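Local coordinates for Lin1840 protein (Listeria innocua serovar 6a, PDB 4ZOC) that probably hydrolyses terminal, non-reducing beta-D-glucosyl residues to release beta-D-glucose, acting in the breakdown of beta-1,2-glucans, at residues E276-G281 and K287-F292; S293-V298 and G318-N323; H192-G197 and K250-D255. The protein carries 2 engineered substitutions. All blocks are in the same frame, centred on the assembly; numbering follows the deposited sequence.

Overall arrangement
Followed from the N terminus, the three contacts close one after another, with none nested in or crossing another, and all belong to the TIM-barrel part of this family 3 glycosidase. Contact 3 closes first, over 52 intervening residues, laying helix 250-260 against the end of strand 187-193. Contact 1 is a short return, in which the loop after helix 273-276 meets helix 286-295. The same helix runs on into contact 2, whose closure passes strand 301-302 and helix 306-316 before reaching the entry to helix 322-338. Helix 286-295 thus joins contacts 1 and 2, while a salt bridge between Glu295 and Lys250 links contact 2 to contact 3.

Contact 1. Residues E276-G281 and K287-F292; sequences EVINHG and KEAAQF
Ala289 presents a single methyl group to two successive loop residues, Val277 and Ile278, and these three side chains make up nearly all of the contact. The nearer approach is from Val277, whose CG2 lies 3.8 Å from Ala289 CB and almost as close to its CA. Chi1 of -52° sets CG1 anti to the carbonyl carbon and leaves CG2 between the backbone N and the carbonyl carbon, where it is directed at the helix. Ile278 enters beside it through CG1, 4.1 Å from Ala289 CB, so one methyl is shared by two branched side chains. No hydrogen bond crosses between the segments; the contact is purely apolar. Because alanine adds so little bulk, the backbones come close, with the CA atoms of Val277 and Ala289 6.2 Å apart. From Ile278 to Gly281 the chain makes a type I turn.

In the barrel, this loop belongs to the connection between strand 266-268 and helix 286-295. Arg569 and Arg572 of the second subunit bind its Asn279 and Glu276, while Val277 also packs on Pro245 of strand 244-245, and Ala289 touches Cys306 at the start of helix 306-316.

Contact 2. Residues S293-V298 and G318-N323; sequences SMEAGV and GKLSEN
Glu295 and Leu320 mark the closest backbone approach, their CA atoms 7.8 Å apart. The first lies in the last turn of helix 286-295, the second in the extended connection leading to helix 322-338. The former helix closes with a Schellman motif in which Gly297, at positive phi, follows the last turn: Gly297 N bonds to Met294 O, and Val298 N reaches back to Ser293 O. Gly318 ends the preceding helix 306-316 in the same way. Two residues on from Lys319, Ser321 takes the N-cap position of helix 322-338, its OG accepting from Asn323 N at 3.0 Å with an angle of 149°.

Between these helix ends Leu320 divides its two methyls. CD1 lies against Met294, 4.1 Å from CB, and in one of the two conformers modelled for Met294 the two side chains meet almost at right angles. CD2 takes the aliphatic part of Glu295, 3.9 Å from CG. Leu320 adopts this pose with chi1 at -131°, well away from a staggered value.

Beyond CG, Glu295 runs out extended, and its carboxylate is held from two directions, OE1 by a salt bridge to Lys250 and OE2 by Gln291 NE2. A water is placed between Glu295 OE2 and Lys319 O, although its spacing from the carboxylate is too short to be trusted.

The division is clear: the methylene part of the glutamate serves the apolar contact, while its charged end is directed to other partners. Such company would probably stabilise the ionised carboxylate, leaving direct cohesion between the segments to van der Waals packing.

Contact 3. Residues H192-G197 and K250-D255; sequences HFAAYG and KWLNRD
Phe193 and Leu252 lie alongside each other, their side chains running in opposite directions, each toward the backbone the other comes from. The leucine reaches the ring obliquely at the CD2 and CE2 side: its CD1 is 3.5 Å from Phe193 CE2 and its CG 3.6 Å from the same atom, a tight fit. Leu252 achieves this with CG anti to its backbone N (chi1 179°), which carries the branch point out from the helix toward the strand. From there CD1 also touches Ala194 CB at 4.2 Å. Ala194 CB in turn overlies one face of the Phe193 ring, near the rim, so ring, alanine and leucine form a compact apolar cluster. The peptide bond between Phe193 and Ala194 is cis, a sharp bend just as the strand ends.

Asn253 meets the ring differently. Its OD1 comes to the edge, close to the ring plane and 3.8 Å from Phe193 CD2, with the amide turned 44° from the ring. The amide's other end, ND2, is bonded to Ala246 O, which fixes which way the group is flipped. A water lies between the segments, 2.7 Å from Asn253 OD1 and 2.9 Å from Phe193 O, giving both carbonyl oxygens a common polar neighbour.

This is a strand-to-helix contact of the TIM barrel. Helix 250-260, which follows strand 233-236, packs over the end of the adjacent parallel strand 187-193. Phe193 is backbone-bonded to Met235 of strand 233-236, meets Tyr223 of helix 221-228 edge-to-face, and packs on Leu257 one helical turn beyond Asn253.

Contact 1. Residues E276-G281 and K287-F292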
loop_
_atom_site.group_PDB
_atom_site.type_symbol
_atom_site.label_atom_id
_atom_site.label_comp_id
_atom_site.label_asym_id
_atom_site.label_seq_id
_atom_site.Cartn_x
_atom_site.Cartn_y
_atom_site.Cartn_z
ATOM N N GLU A 276 9.228 20.946 -10.334
ATOM C CA GLU A 276 9.449 19.553 -9.867
ATOM C C GLU A 276 8.804 18.571 -10.803
ATOM O O GLU A 276 9.107 17.384 -10.736
ATOM C CB GLU A 276 9.027 19.385 -8.419
ATOM C CG GLU A 276 10.080 20.020 -7.475
ATOM C CD GLU A 276 9.642 20.205 -6.056
ATOM O OE1 GLU A 276 8.612 19.611 -5.688
ATOM O OE2 GLU A 276 10.434 20.878 -5.353
ATOM N N VAL A 277 7.942 19.027 -11.712
ATOM C CA VAL A 277 7.365 18.086 -12.700
ATOM C C VAL A 277 8.511 17.579 -13.604
ATOM O O VAL A 277 8.433 16.451 -14.204
ATOM C CB VAL A 277 6.133 18.634 -13.461
ATOM C CG1 VAL A 277 5.073 19.164 -12.549
ATOM C CG2 VAL A 277 6.471 19.708 -14.474
ATOM N N ILE A 278 9.571 18.380 -13.722
ATOM C CA ILE A 278 10.806 17.902 -14.377
ATOM C C ILE A 278 11.422 16.654 -13.685
ATOM O O ILE A 278 11.810 15.671 -14.342
ATOM C CB ILE A 278 11.845 19.061 -14.507
ATOM C CG1 ILE A 278 11.223 20.230 -15.291
ATOM C CG2 ILE A 278 13.054 18.522 -15.251
ATOM C CD1 ILE A 278 12.049 21.500 -15.134
ATOM N N ASN A 279 11.595 16.729 -12.368
ATOM C CA ASN A 279 12.123 15.636 -11.622
ATOM C C ASN A 279 11.287 14.351 -11.762
ATOM O O ASN A 279 11.842 13.262 -11.795
ATOM C CB ASN A 279 12.291 15.970 -10.159
ATOM C CG ASN A 279 13.338 17.021 -9.919
ATOM O OD1 ASN A 279 14.324 17.138 -10.674
ATOM N ND2 ASN A 279 13.233 17.706 -8.773
ATOM N N HIS A 280 9.958 14.495 -11.753
ATOM C CA HIS A 280 9.021 13.414 -11.987
ATOM C C HIS A 280 9.183 12.808 -13.384
ATOM O O HIS A 280 8.674 11.699 -13.651
ATOM C CB HIS A 280 7.561 13.952 -11.892
ATOM C CG HIS A 280 6.968 14.136 -10.535
ATOM N ND1 HIS A 280 6.555 13.069 -9.771
ATOM C CD2 HIS A 280 6.540 15.263 -9.890
ATOM C CE1 HIS A 280 5.932 13.534 -8.695
ATOM N NE2 HIS A 280 5.897 14.864 -8.741
ATOM N N GLY A 281 9.789 13.508 -14.319
ATOM C CA GLY A 281 9.996 12.964 -15.670
ATOM C C GLY A 281 8.840 13.102 -16.610
ATOM O O GLY A 281 8.655 12.249 -17.528
ATOM N N LYS A 287 10.814 25.030 -19.682
ATOM C CA LYS A 287 9.887 25.516 -20.691
ATOM C C LYS A 287 8.665 24.589 -20.801
ATOM O O LYS A 287 7.549 25.018 -20.823
ATOM C CB LYS A 287 10.647 25.623 -22.045
ATOM C CG LYS A 287 9.803 26.143 -23.188
ATOM C CD LYS A 287 10.660 26.301 -24.437
ATOM C CE LYS A 287 9.856 27.019 -25.503
ATOM N NZ LYS A 287 10.739 27.151 -26.673
ATOM N N GLU A 288 8.910 23.285 -20.778
ATOM C CA GLU A 288 7.810 22.384 -20.765
ATOM C C GLU A 288 6.996 22.420 -19.445
ATOM O O GLU A 288 5.779 22.325 -19.467
ATOM C CB GLU A 288 8.326 20.931 -21.054
ATOM C CG GLU A 288 8.761 20.759 -22.532
ATOM C CD GLU A 288 8.924 19.326 -22.982
ATOM O OE1 GLU A 288 8.849 18.360 -22.157
ATOM O OE2 GLU A 288 9.216 19.163 -24.187
ATOM N N ALA A 289 7.702 22.493 -18.319
ATOM C CA ALA A 289 7.067 22.609 -17.002
ATOM C C ALA A 289 6.080 23.778 -16.967
ATOM O O ALA A 289 4.908 23.638 -16.573
ATOM C CB ALA A 289 8.112 22.776 -15.916
ATOM N N ALA A 290 6.531 24.929 -17.486
ATOM C CA ALA A 290 5.674 26.115 -17.633
ATOM C C ALA A 290 4.497 25.860 -18.546
ATOM O O ALA A 290 3.346 26.163 -18.246
ATOM C CB ALA A 290 6.538 27.288 -18.169
ATOM N N GLN A 291 4.767 25.314 -19.710
ATOM C CA GLN A 291 3.668 25.087 -20.641
ATOM C C GLN A 291 2.607 24.167 -20.054
ATOM O O GLN A 291 1.444 24.449 -20.103
ATOM C CB GLN A 291 4.192 24.478 -21.943
ATOM C CG GLN A 291 3.127 24.281 -22.991
ATOM C CD GLN A 291 3.638 23.533 -24.220
ATOM O OE1 GLN A 291 4.830 23.527 -24.557
ATOM N NE2 GLN A 291 2.711 22.929 -24.922
ATOM N N PHE A 292 3.035 23.013 -19.542
ATOM C CA PHE A 292 2.060 21.986 -19.104
ATOM C C PHE A 292 1.323 22.457 -17.834
ATOM O O PHE A 292 0.157 22.252 -17.697
ATOM C CB PHE A 292 2.768 20.637 -18.880
ATOM C CG PHE A 292 3.549 20.132 -20.070
ATOM C CD1 PHE A 292 3.179 20.485 -21.369
ATOM C CD2 PHE A 292 4.591 19.253 -19.894
ATOM C CE1 PHE A 292 3.907 19.981 -22.447
ATOM C CE2 PHE A 292 5.297 18.723 -20.984
ATOM C CZ PHE A 292 4.940 19.113 -22.237
#

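Contact 2. Residues S293-V298 and G318-N323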
loop_
_atom_site.group_PDB
_atom_site.type_symbol
_atom_site.label_atom_id
_atom_site.label_comp_id
_atom_site.label_asym_id
_atom_site.label_seq_id
_atom_site.Cartn_x
_atom_site.Cartn_y
_atom_site.Cartn_z
ATOM N N SER A 293 2.012 23.193 -16.963
ATOM C CA SER A 293 1.361 23.748 -15.773
ATOM C C SER A 293 0.340 24.787 -16.125
ATOM O O SER A 293 -0.710 24.779 -15.572
ATOM C CB SER A 293 2.393 24.254 -14.737
ATOM O OG SER A 293 3.185 23.141 -14.303
ATOM N N MET A 294 0.640 25.682 -17.071
ATOM C CA MET A 294 -0.388 26.654 -17.450
ATOM C C MET A 294 -1.567 25.999 -18.208
ATOM O O MET A 294 -2.723 26.373 -18.018
ATOM C CB MET A 294 0.182 27.843 -18.239
ATOM C CG MET A 294 -0.861 28.931 -18.394
ATOM S SD MET A 294 -0.209 30.598 -18.334
ATOM C CE MET A 294 -0.273 30.882 -16.578
ATOM N N GLU A 295 -1.276 25.016 -19.050
ATOM C CA GLU A 295 -2.328 24.273 -19.683
ATOM C C GLU A 295 -3.270 23.654 -18.652
ATOM O O GLU A 295 -4.489 23.559 -18.850
ATOM C CB GLU A 295 -1.737 23.216 -20.577
ATOM C CG GLU A 295 -1.224 23.784 -21.911
ATOM C CD GLU A 295 -0.455 22.798 -22.748
ATOM O OE1 GLU A 295 -0.200 21.701 -22.231
ATOM O OE2 GLU A 295 -0.155 23.111 -23.955
ATOM N N ALA A 296 -2.682 23.185 -17.539
ATOM C CA ALA A 296 -3.472 22.550 -16.470
ATOM C C ALA A 296 -4.113 23.577 -15.564
ATOM O O ALA A 296 -4.837 23.234 -14.615
ATOM C CB ALA A 296 -2.576 21.595 -15.659
ATOM N N GLY A 297 -3.877 24.881 -15.780
ATOM C CA GLY A 297 -4.616 25.875 -15.008
ATOM C C GLY A 297 -4.068 26.359 -13.662
ATOM O O GLY A 297 -4.821 26.903 -12.802
ATOM N N VAL A 298 -2.796 26.141 -13.486
ATOM C CA VAL A 298 -2.067 26.595 -12.302
ATOM C C VAL A 298 -1.842 28.094 -12.527
ATOM O O VAL A 298 -1.227 28.471 -13.501
ATOM C CB VAL A 298 -0.709 25.866 -12.117
ATOM C CG1 VAL A 298 0.051 26.492 -10.970
ATOM C CG2 VAL A 298 -0.914 24.386 -11.831
ATOM N N GLY A 318 3.782 30.884 -30.102
ATOM C CA GLY A 318 2.526 30.253 -30.385
ATOM C C GLY A 318 2.359 28.872 -29.786
ATOM O O GLY A 318 1.427 28.174 -30.155
ATOM N N LYS A 319 3.205 28.486 -28.825
ATOM C CA LYS A 319 3.026 27.177 -28.173
ATOM C C LYS A 319 1.964 27.185 -27.066
ATOM O O LYS A 319 1.455 26.144 -26.667
ATOM C CB LYS A 319 4.354 26.682 -27.641
ATOM C CG LYS A 319 5.440 26.530 -28.720
ATOM C CD LYS A 319 6.732 26.024 -28.131
ATOM C CE LYS A 319 7.746 25.619 -29.204
ATOM N NZ LYS A 319 8.440 26.797 -29.824
ATOM N N LEU A 320 1.618 28.381 -26.575
ATOM C CA LEU A 320 0.651 28.584 -25.483
ATOM C C LEU A 320 -0.129 29.810 -25.817
ATOM O O LEU A 320 0.462 30.821 -26.150
ATOM C CB LEU A 320 1.437 28.869 -24.209
ATOM C CG LEU A 320 1.300 28.245 -22.815
ATOM C CD1 LEU A 320 1.551 29.313 -21.769
ATOM C CD2 LEU A 320 0.035 27.458 -22.569
ATOM N N SER A 321 -1.430 29.769 -25.677
ATOM C CA SER A 321 -2.299 30.941 -25.879
ATOM C C SER A 321 -2.120 31.942 -24.779
ATOM O O SER A 321 -2.172 31.603 -23.597
ATOM C CB SER A 321 -3.745 30.494 -25.853
ATOM O OG SER A 321 -4.655 31.567 -26.098
ATOM N N GLU A 322 -1.946 33.198 -25.154
ATOM C CA GLU A 322 -2.043 34.293 -24.201
ATOM C C GLU A 322 -3.373 34.291 -23.422
ATOM O O GLU A 322 -3.448 34.828 -22.324
ATOM C CB GLU A 322 -1.786 35.630 -24.908
ATOM C CG GLU A 322 -1.411 36.749 -23.940
ATOM C CD GLU A 322 -0.929 38.000 -24.618
ATOM O OE1 GLU A 322 -0.730 37.977 -25.841
ATOM O OE2 GLU A 322 -0.710 39.000 -23.924
ATOM N N ASN A 323 -4.445 33.724 -23.972
ATOM C CA ASN A 323 -5.718 33.744 -23.268
ATOM C C ASN A 323 -5.642 32.948 -21.978
ATOM O O ASN A 323 -6.323 33.263 -21.027
ATOM C CB ASN A 323 -6.829 33.108 -24.090
ATOM C CG ASN A 323 -7.102 33.878 -25.354
ATOM O OD1 ASN A 323 -6.987 35.115 -25.384
ATOM N ND2 ASN A 323 -7.373 33.163 -26.420
HETATM O O HOH W 1 -0.650 25.156 -25.189
#

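Contact 3. Residues H192-G197 and K250-D255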
loop_
_atom_site.group_PDB
_atom_site.type_symbol
_atom_site.label_atom_id
_atom_site.label_comp_id
_atom_site.label_asym_id
_atom_site.label_seq_id
_atom_site.Cartn_x
_atom_site.Cartn_y
_atom_site.Cartn_z
ATOM N N HIS A 192 -4.181 19.129 -0.309
ATOM C CA HIS A 192 -3.351 19.301 -1.480
ATOM C C HIS A 192 -4.042 18.507 -2.590
ATOM O O HIS A 192 -4.242 17.293 -2.477
ATOM C CB HIS A 192 -1.903 18.709 -1.269
ATOM C CG HIS A 192 -1.175 19.288 -0.103
ATOM N ND1 HIS A 192 -1.309 18.785 1.175
ATOM C CD2 HIS A 192 -0.267 20.305 -0.018
ATOM C CE1 HIS A 192 -0.557 19.509 2.007
ATOM N NE2 HIS A 192 0.096 20.415 1.298
ATOM N N PHE A 193 -4.404 19.183 -3.660
ATOM C CA PHE A 193 -5.240 18.560 -4.683
ATOM C C PHE A 193 -4.346 17.698 -5.575
ATOM O O PHE A 193 -3.520 18.257 -6.303
ATOM C CB PHE A 193 -6.031 19.644 -5.477
ATOM C CG PHE A 193 -7.281 19.133 -6.123
ATOM C CD1 PHE A 193 -8.425 18.880 -5.365
ATOM C CD2 PHE A 193 -7.302 18.886 -7.497
ATOM C CE1 PHE A 193 -9.602 18.425 -5.960
ATOM C CE2 PHE A 193 -8.463 18.444 -8.109
ATOM C CZ PHE A 193 -9.597 18.177 -7.335
ATOM N N ALA A 194 -4.406 16.339 -5.555
ATOM C CA ALA A 194 -5.266 15.486 -4.762
ATOM C C ALA A 194 -4.564 14.233 -4.382
ATOM O O ALA A 194 -3.663 13.828 -5.087
ATOM C CB ALA A 194 -6.509 15.019 -5.547
ATOM N N ALA A 195 -5.011 13.657 -3.255
ATOM C CA ALA A 195 -4.765 12.275 -2.864
ATOM C C ALA A 195 -3.328 12.059 -2.344
ATOM O O ALA A 195 -2.822 10.955 -2.303
ATOM C CB ALA A 195 -5.072 11.321 -3.974
ATOM N N TYR A 196 -2.715 13.150 -1.879
ATOM C CA TYR A 196 -1.336 13.143 -1.459
ATOM C C TYR A 196 -1.067 12.147 -0.287
ATOM O O TYR A 196 0.031 11.651 -0.115
ATOM C CB TYR A 196 -1.016 14.617 -1.068
ATOM C CG TYR A 196 0.316 15.027 -0.562
ATOM C CD1 TYR A 196 1.500 14.441 -0.970
ATOM C CD2 TYR A 196 0.393 16.061 0.328
ATOM C CE1 TYR A 196 2.755 14.847 -0.466
ATOM C CE2 TYR A 196 1.635 16.524 0.734
ATOM C CZ TYR A 196 2.800 15.897 0.405
ATOM O OH TYR A 196 4.012 16.332 0.883
ATOM N N GLY A 197 -2.055 12.011 0.592
ATOM C CA GLY A 197 -1.949 11.149 1.825
ATOM C C GLY A 197 -1.781 9.647 1.531
ATOM O O GLY A 197 -1.475 8.872 2.449
ATOM N N LYS A 250 -3.977 17.796 -16.400
ATOM C CA LYS A 250 -5.043 18.583 -16.983
ATOM C C LYS A 250 -6.355 18.039 -16.634
ATOM O O LYS A 250 -7.316 18.771 -16.358
ATOM C CB LYS A 250 -4.970 18.651 -18.548
ATOM C CG LYS A 250 -3.715 19.150 -19.096
ATOM C CD LYS A 250 -3.802 19.348 -20.629
ATOM C CE LYS A 250 -2.598 18.749 -21.332
ATOM N NZ LYS A 250 -1.331 19.534 -21.101
ATOM N N TRP A 251 -6.479 16.717 -16.726
ATOM C CA TRP A 251 -7.723 16.070 -16.395
ATOM C C TRP A 251 -8.107 16.431 -14.949
ATOM O O TRP A 251 -9.195 16.892 -14.654
ATOM C CB TRP A 251 -7.618 14.540 -16.542
ATOM C CG TRP A 251 -8.800 13.859 -15.889
ATOM C CD1 TRP A 251 -10.008 13.673 -16.418
ATOM C CD2 TRP A 251 -8.813 13.230 -14.611
ATOM N NE1 TRP A 251 -10.814 13.017 -15.530
ATOM C CE2 TRP A 251 -10.095 12.741 -14.406
ATOM C CE3 TRP A 251 -7.856 13.066 -13.607
ATOM C CZ2 TRP A 251 -10.473 12.069 -13.236
ATOM C CZ3 TRP A 251 -8.219 12.434 -12.460
ATOM C CH2 TRP A 251 -9.520 11.896 -12.290
ATOM N N LEU A 252 -7.165 16.283 -14.050
ATOM C CA LEU A 252 -7.459 16.595 -12.653
ATOM C C LEU A 252 -7.851 18.051 -12.396
ATOM O O LEU A 252 -8.788 18.317 -11.714
ATOM C CB LEU A 252 -6.252 16.216 -11.779
ATOM C CG LEU A 252 -6.390 16.504 -10.270
ATOM C CD1 LEU A 252 -7.385 15.518 -9.610
ATOM C CD2 LEU A 252 -4.988 16.353 -9.693
ATOM N N ASN A 253 -7.052 18.992 -12.896
ATOM C CA ASN A 253 -7.258 20.389 -12.558
ATOM C C ASN A 253 -8.266 21.160 -13.465
ATOM O O ASN A 253 -8.978 22.080 -13.000
ATOM C CB ASN A 253 -5.927 21.088 -12.559
ATOM C CG ASN A 253 -4.948 20.477 -11.570
ATOM O OD1 ASN A 253 -5.359 19.879 -10.599
ATOM N ND2 ASN A 253 -3.655 20.663 -11.807
ATOM N N ARG A 254 -8.259 20.843 -14.760
ATOM C CA ARG A 254 -9.240 21.416 -15.715
ATOM C C ARG A 254 -10.572 20.628 -15.686
ATOM O O ARG A 254 -11.601 21.199 -15.418
ATOM C CB ARG A 254 -8.688 21.475 -17.148
ATOM C CG ARG A 254 -7.500 22.343 -17.367
ATOM C CD ARG A 254 -7.895 23.795 -17.342
ATOM N NE ARG A 254 -6.760 24.648 -17.638
ATOM C CZ ARG A 254 -6.808 25.962 -17.707
ATOM N NH1 ARG A 254 -7.942 26.579 -17.383
ATOM N NH2 ARG A 254 -5.694 26.624 -17.977
ATOM N N ASP A 255 -10.577 19.325 -15.953
ATOM C CA ASP A 255 -11.853 18.578 -16.006
ATOM C C ASP A 255 -12.535 18.413 -14.659
ATOM O O ASP A 255 -13.713 18.675 -14.520
ATOM C CB ASP A 255 -11.636 17.216 -16.684
ATOM C CG ASP A 255 -11.118 17.293 -18.088
ATOM O OD1 ASP A 255 -10.913 18.309 -18.653
ATOM O OD2 ASP A 255 -11.003 16.270 -18.720
HETATM O O HOH W 2 -3.582 20.003 -8.573
#